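Local structure of rhamnogalacturonan endolyase YesW (Bacillus subtilis, 2ZUX) at residues F181-L186 / A192-K197; L231-G236 / G302-L307. The protein cleaves the rhamnogalacturonan backbone of plant cell-wall pectin by endo-acting beta-elimination and depends on calcium or manganese for activity. One frame throughout, in Å; residues are numbered along the deposited sequence.

Interaction 1 (F181-L186 / A192-K197); sequences FMVYDL and AEVAMK. With CA (calcium ion), chain G.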
loop_
_atom_site.group_PDB
_atom_site.type_symbol
_atom_site.label_atom_id
_atom_site.label_comp_id
_atom_site.label_asym_id
_atom_site.label_seq_id
_atom_site.Cartn_x
_atom_site.Cartn_y
_atom_site.Cartn_z
ATOM N N PHE A 181 -3.241 -7.483 6.377
ATOM C CA PHE A 181 -3.487 -8.493 5.344
ATOM C C PHE A 181 -2.639 -8.308 4.102
ATOM O O PHE A 181 -2.564 -7.223 3.530
ATOM C CB PHE A 181 -4.987 -8.632 5.029
ATOM C CG PHE A 181 -5.643 -7.378 4.481
ATOM C CD1 PHE A 181 -5.934 -7.274 3.127
ATOM C CD2 PHE A 181 -6.004 -6.323 5.321
ATOM C CE1 PHE A 181 -6.550 -6.135 2.617
ATOM C CE2 PHE A 181 -6.608 -5.172 4.808
ATOM C CZ PHE A 181 -6.877 -5.082 3.460
ATOM N N MET A 182 -1.975 -9.392 3.710
ATOM C CA MET A 182 -1.077 -9.389 2.567
ATOM C C MET A 182 -1.726 -10.083 1.393
ATOM O O MET A 182 -2.201 -11.213 1.510
ATOM C CB MET A 182 0.243 -10.076 2.920
ATOM C CG MET A 182 1.141 -9.250 3.830
ATOM S SD MET A 182 1.608 -7.655 3.108
ATOM C CE MET A 182 0.724 -6.512 4.174
ATOM N N VAL A 183 -1.737 -9.394 0.262
ATOM C CA VAL A 183 -2.296 -9.948 -0.966
ATOM C C VAL A 183 -1.177 -10.014 -1.987
ATOM O O VAL A 183 -0.593 -8.990 -2.342
ATOM C CB VAL A 183 -3.471 -9.087 -1.498
ATOM C CG1 VAL A 183 -4.081 -9.729 -2.741
ATOM C CG2 VAL A 183 -4.531 -8.881 -0.411
ATOM N N TYR A 184 -0.861 -11.217 -2.455
ATOM C CA TYR A 184 0.287 -11.369 -3.337
ATOM C C TYR A 184 0.312 -12.767 -3.898
ATOM O O TYR A 184 -0.177 -13.702 -3.269
ATOM C CB TYR A 184 1.601 -11.108 -2.571
ATOM C CG TYR A 184 2.644 -10.445 -3.442
ATOM C CD1 TYR A 184 2.631 -9.067 -3.635
ATOM C CD2 TYR A 184 3.632 -11.193 -4.091
ATOM C CE1 TYR A 184 3.565 -8.449 -4.444
ATOM C CE2 TYR A 184 4.571 -10.575 -4.917
ATOM C CZ TYR A 184 4.534 -9.200 -5.080
ATOM O OH TYR A 184 5.439 -8.550 -5.894
ATOM N N ASP A 185 0.896 -12.901 -5.087
ATOM C CA ASP A 185 1.171 -14.221 -5.644
ATOM C C ASP A 185 2.453 -14.749 -5.000
ATOM O O ASP A 185 3.546 -14.588 -5.545
ATOM C CB ASP A 185 1.299 -14.152 -7.165
ATOM C CG ASP A 185 1.560 -15.500 -7.797
ATOM O OD1 ASP A 185 1.367 -16.537 -7.126
ATOM O OD2 ASP A 185 1.974 -15.496 -8.980
ATOM N N LEU A 186 2.307 -15.369 -3.830
ATOM C CA LEU A 186 3.445 -15.853 -3.057
ATOM C C LEU A 186 4.148 -17.039 -3.696
ATOM O O LEU A 186 5.366 -17.162 -3.574
ATOM C CB LEU A 186 3.012 -16.236 -1.638
ATOM C CG LEU A 186 2.732 -15.074 -0.682
ATOM C CD1 LEU A 186 1.974 -15.574 0.544
ATOM C CD2 LEU A 186 4.011 -14.368 -0.274
ATOM N N ALA A 192 -2.950 -14.388 -7.175
ATOM C CA ALA A 192 -2.732 -13.895 -5.815
ATOM C C ALA A 192 -3.420 -14.751 -4.769
ATOM O O ALA A 192 -4.512 -15.287 -4.998
ATOM C CB ALA A 192 -3.210 -12.469 -5.693
ATOM N N GLU A 193 -2.751 -14.890 -3.627
ATOM C CA GLU A 193 -3.400 -15.390 -2.422
ATOM C C GLU A 193 -3.460 -14.287 -1.368
ATOM O O GLU A 193 -2.936 -13.180 -1.568
ATOM C CB GLU A 193 -2.744 -16.668 -1.877
ATOM C CG GLU A 193 -1.270 -16.851 -2.165
ATOM C CD GLU A 193 -0.961 -17.329 -3.585
ATOM O OE1 GLU A 193 0.205 -17.169 -3.981
ATOM O OE2 GLU A 193 -1.854 -17.841 -4.315
ATOM N N VAL A 194 -4.141 -14.582 -0.267
ATOM C CA VAL A 194 -4.333 -13.616 0.809
ATOM C C VAL A 194 -3.860 -14.254 2.109
ATOM O O VAL A 194 -4.310 -15.345 2.458
ATOM C CB VAL A 194 -5.824 -13.179 0.924
ATOM C CG1 VAL A 194 -5.991 -12.127 2.011
ATOM C CG2 VAL A 194 -6.361 -12.654 -0.413
ATOM N N ALA A 195 -2.948 -13.588 2.814
ATOM C CA ALA A 195 -2.394 -14.142 4.046
ATOM C C ALA A 195 -2.585 -13.175 5.193
ATOM O O ALA A 195 -2.389 -11.967 5.034
ATOM C CB ALA A 195 -0.915 -14.456 3.884
ATOM N N MET A 196 -2.942 -13.707 6.358
ATOM C CA MET A 196 -3.122 -12.872 7.545
ATOM C C MET A 196 -3.185 -13.747 8.779
ATOM O O MET A 196 -3.340 -14.966 8.689
ATOM C CB MET A 196 -4.395 -12.014 7.433
ATOM C CG MET A 196 -5.686 -12.814 7.431
ATOM S SD MET A 196 -7.058 -11.815 6.836
ATOM C CE MET A 196 -6.878 -12.103 5.106
ATOM N N LYS A 197 -3.085 -13.100 9.934
ATOM C CA LYS A 197 -3.245 -13.755 11.222
ATOM C C LYS A 197 -4.713 -14.114 11.438
ATOM O O LYS A 197 -5.606 -13.314 11.175
ATOM C CB LYS A 197 -2.735 -12.823 12.321
ATOM C CG LYS A 197 -2.735 -13.408 13.723
ATOM C CD LYS A 197 -1.944 -12.474 14.635
ATOM C CE LYS A 197 -1.798 -13.012 16.047
ATOM N NZ LYS A 197 -3.084 -12.948 16.798
HETATM CA CA CA G . -0.390 -17.993 -6.276
HETATM O O HOH W 1 -2.147 -19.694 -6.421
#
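With CG trans to the backbone N (chi1 -179°), D185 reaches out from the end of its strand, while E193 leaves the next strand on a first torsion short of the staggered position (chi1 28°) and bends sharply at chi2; the two carboxylates meet on a calcium ion with their planes 72° apart. D185 gives one oxygen, OD1, 2.4 Å from calcium. E193 binds in bidentate fashion, both OE1 and OE2 lying 2.5 Å from the metal, and a water, D187 OD1, D189 OD1 and K191 O bring the coordination to seven. This is an EF-hand-like DxDxDG loop set in the turn of a beta hairpin. The second oxygen of D185 is occupied as well: G190 N donates to OD2, and G188 N to OD1, so the turn itself fixes the carboxylate.

E193 OE1 has a further job, taking a weak, bent bond from L186 N at 2.8 Å. That N-H also leans weakly on Y184 O, the inverse gamma turn centred on D185. Behind the metal the strands run antiparallel. M182 and A195 form a hydrogen-bonded pair, with A195 N to M182 O at 2.8 Å, and Y184 with E193 forms another, where E193 N approaches Y184 O from above its carbonyl plane. Between them V183 and V194 stand side by side on one face, CG2 to CG2 4.2 Å, with V183 packing on I131 of strand 129-136. M182 and A195 turn to the other face, against L282 of strand 281-286. The hairpin is thus buried between neighbouring sheets of the propeller. Four carboxylates converge on the one ion, whose charge probably offsets part of their mutual repulsion; with K191 O they tie both ends of the turn to one point, consistent with a structural role.

Interaction 2 (L231-G236 / G302-L307); sequences LTVFQG and GKLSKL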
loop_
_atom_site.group_PDB
_atom_site.type_symbol
_atom_site.label_atom_id
_atom_site.label_comp_id
_atom_site.label_asym_id
_atom_site.label_seq_id
_atom_site.Cartn_x
_atom_site.Cartn_y
_atom_site.Cartn_z
ATOM N N LEU A 231 -1.495 -18.445 11.496
ATOM C CA LEU A 231 -1.207 -17.743 10.250
ATOM C C LEU A 231 -1.821 -18.573 9.136
ATOM O O LEU A 231 -1.524 -19.765 9.032
ATOM C CB LEU A 231 0.304 -17.620 10.043
ATOM C CG LEU A 231 0.749 -16.927 8.751
ATOM C CD1 LEU A 231 0.232 -15.479 8.680
ATOM C CD2 LEU A 231 2.260 -16.962 8.630
ATOM N N THR A 232 -2.686 -17.957 8.326
ATOM C CA THR A 232 -3.351 -18.668 7.231
ATOM C C THR A 232 -3.063 -18.013 5.894
ATOM O O THR A 232 -3.055 -16.781 5.770
ATOM C CB THR A 232 -4.880 -18.725 7.448
ATOM O OG1 THR A 232 -5.152 -19.372 8.698
ATOM C CG2 THR A 232 -5.565 -19.516 6.338
ATOM N N VAL A 233 -2.823 -18.861 4.898
ATOM C CA VAL A 233 -2.815 -18.443 3.504
ATOM C C VAL A 233 -4.129 -18.928 2.893
ATOM O O VAL A 233 -4.440 -20.127 2.946
ATOM C CB VAL A 233 -1.620 -19.032 2.729
ATOM C CG1 VAL A 233 -1.627 -18.569 1.277
ATOM C CG2 VAL A 233 -0.303 -18.661 3.397
ATOM N N PHE A 234 -4.900 -17.997 2.334
ATOM C CA PHE A 234 -6.182 -18.279 1.701
ATOM C C PHE A 234 -6.039 -18.170 0.188
ATOM O O PHE A 234 -5.329 -17.294 -0.321
ATOM C CB PHE A 234 -7.244 -17.261 2.135
ATOM C CG PHE A 234 -7.574 -17.268 3.612
ATOM C CD1 PHE A 234 -8.553 -18.119 4.117
ATOM C CD2 PHE A 234 -6.947 -16.380 4.480
ATOM C CE1 PHE A 234 -8.893 -18.100 5.466
ATOM C CE2 PHE A 234 -7.276 -16.357 5.830
ATOM C CZ PHE A 234 -8.249 -17.218 6.328
ATOM N N GLN A 235 -6.752 -19.030 -0.531
ATOM C CA GLN A 235 -6.802 -18.980 -1.984
ATOM C C GLN A 235 -7.472 -17.680 -2.418
ATOM O O GLN A 235 -8.540 -17.336 -1.923
ATOM C CB GLN A 235 -7.579 -20.192 -2.506
ATOM C CG GLN A 235 -7.585 -20.326 -4.017
ATOM C CD GLN A 235 -8.204 -21.628 -4.472
ATOM O OE1 GLN A 235 -9.269 -22.026 -3.998
ATOM N NE2 GLN A 235 -7.534 -22.304 -5.392
ATOM N N GLY A 236 -6.836 -16.950 -3.331
ATOM C CA GLY A 236 -7.350 -15.647 -3.733
ATOM C C GLY A 236 -8.705 -15.666 -4.411
ATOM O O GLY A 236 -9.502 -14.751 -4.233
ATOM N N GLY A 302 2.928 -25.449 -2.419
ATOM C CA GLY A 302 1.845 -25.835 -1.525
ATOM C C GLY A 302 2.173 -25.855 -0.044
ATOM O O GLY A 302 1.345 -26.276 0.763
ATOM N N LYS A 303 3.368 -25.393 0.331
ATOM C CA LYS A 303 3.759 -25.412 1.741
ATOM C C LYS A 303 4.161 -24.046 2.296
ATOM O O LYS A 303 4.760 -23.225 1.601
ATOM C CB LYS A 303 4.854 -26.453 2.019
ATOM C CG LYS A 303 6.272 -26.005 1.712
ATOM C CD LYS A 303 7.310 -26.722 2.582
ATOM C CE LYS A 303 7.754 -28.046 1.974
ATOM N NZ LYS A 303 8.904 -28.634 2.726
ATOM N N LEU A 304 3.807 -23.821 3.555
ATOM C CA LEU A 304 4.251 -22.658 4.300
ATOM C C LEU A 304 5.499 -23.049 5.085
ATOM O O LEU A 304 5.487 -24.036 5.826
ATOM C CB LEU A 304 3.138 -22.191 5.236
ATOM C CG LEU A 304 3.276 -20.892 6.030
ATOM C CD1 LEU A 304 3.354 -19.672 5.117
ATOM C CD2 LEU A 304 2.095 -20.767 6.977
ATOM N N SER A 305 6.577 -22.291 4.904
ATOM C CA SER A 305 7.826 -22.553 5.613
ATOM C C SER A 305 8.356 -21.293 6.285
ATOM O O SER A 305 8.232 -20.194 5.742
ATOM C CB SER A 305 8.879 -23.122 4.657
ATOM O OG SER A 305 9.137 -22.239 3.582
ATOM N N LYS A 306 8.927 -21.456 7.473
ATOM C CA LYS A 306 9.542 -20.343 8.190
ATOM C C LYS A 306 11.010 -20.209 7.786
ATOM O O LYS A 306 11.741 -21.203 7.748
ATOM C CB LYS A 306 9.406 -20.540 9.697
ATOM C CG LYS A 306 9.993 -19.404 10.516
ATOM C CD LYS A 306 9.685 -19.553 11.994
ATOM C CE LYS A 306 10.539 -20.633 12.645
ATOM N NZ LYS A 306 10.451 -20.568 14.125
ATOM N N LEU A 307 11.441 -18.984 7.491
ATOM C CA LEU A 307 12.785 -18.729 6.976
ATOM C C LEU A 307 13.743 -18.218 8.042
ATOM O O LEU A 307 14.895 -18.654 8.112
ATOM C CB LEU A 307 12.737 -17.717 5.832
ATOM C CG LEU A 307 11.811 -18.028 4.655
ATOM C CD1 LEU A 307 11.865 -16.878 3.676
ATOM C CD2 LEU A 307 12.171 -19.351 3.969
#
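Between L231 and V233, the two residues that meet L304, the hydroxyl of T232 is gripped from both neighbouring strands: T232 OG1 is hydrogen-bonded to T198 OG1 and to T244 OG1. T232 points away from segment 302-307, and its CG2 rests 3.5 Å above the ring plane of F234, over the centre, a CH-pi contact on that same face of the sheet. The other face carries the contact proper, and no hydrogen bond crosses it.

L304 comes down from strand 303-307 with CG trans to the backbone N (chi1 -173°), which drives its forked end at the sheet opposite. Each methyl finds its own partner: L304 CD2 touches L231 CD2 at 4.2 Å, and L304 CD1 touches V233 CG2 at 4.2 Å. The L231 and L304 side chains cross at roughly a right angle and touch through those CD2 methyls. The backbones stay well apart, V233 CA to L304 CA 8.3 Å, as expected of stacked sheets.

A245 on strand 241-246 also takes part of L304, while L231 also packs on L282 and M284 of strand 281-286, in the same sheet as L304, and V233 packs on V243. One leucine of an outermost strand therefore plugs into the face of the preceding propeller blade. With branched aliphatic groups alone meeting here, the contact depends on van der Waals and hydrophobic forces, and by itself it probably imposes little directional constraint.

In the fold
Following the chain from the N terminus, interaction 1 closes first, a hairpin whose turn is the calcium loop, with five residues between the segments. After strand 193-198 the chain makes an excursion and returns as strand 230-235, the next strand of the same sheet: V194 O to F234 N is 2.7 Å, a probable hydrogen bond that joins the two contacts directly. Interaction 2 then opens and spans 65 residues, including the edge strand 241-246 and most of the next four-stranded sheet, before 302-307 closes it. The contacts are in series, neither nested nor crossing. The first pairs the first two strands of one beta-propeller blade; the second seats the following blade against it.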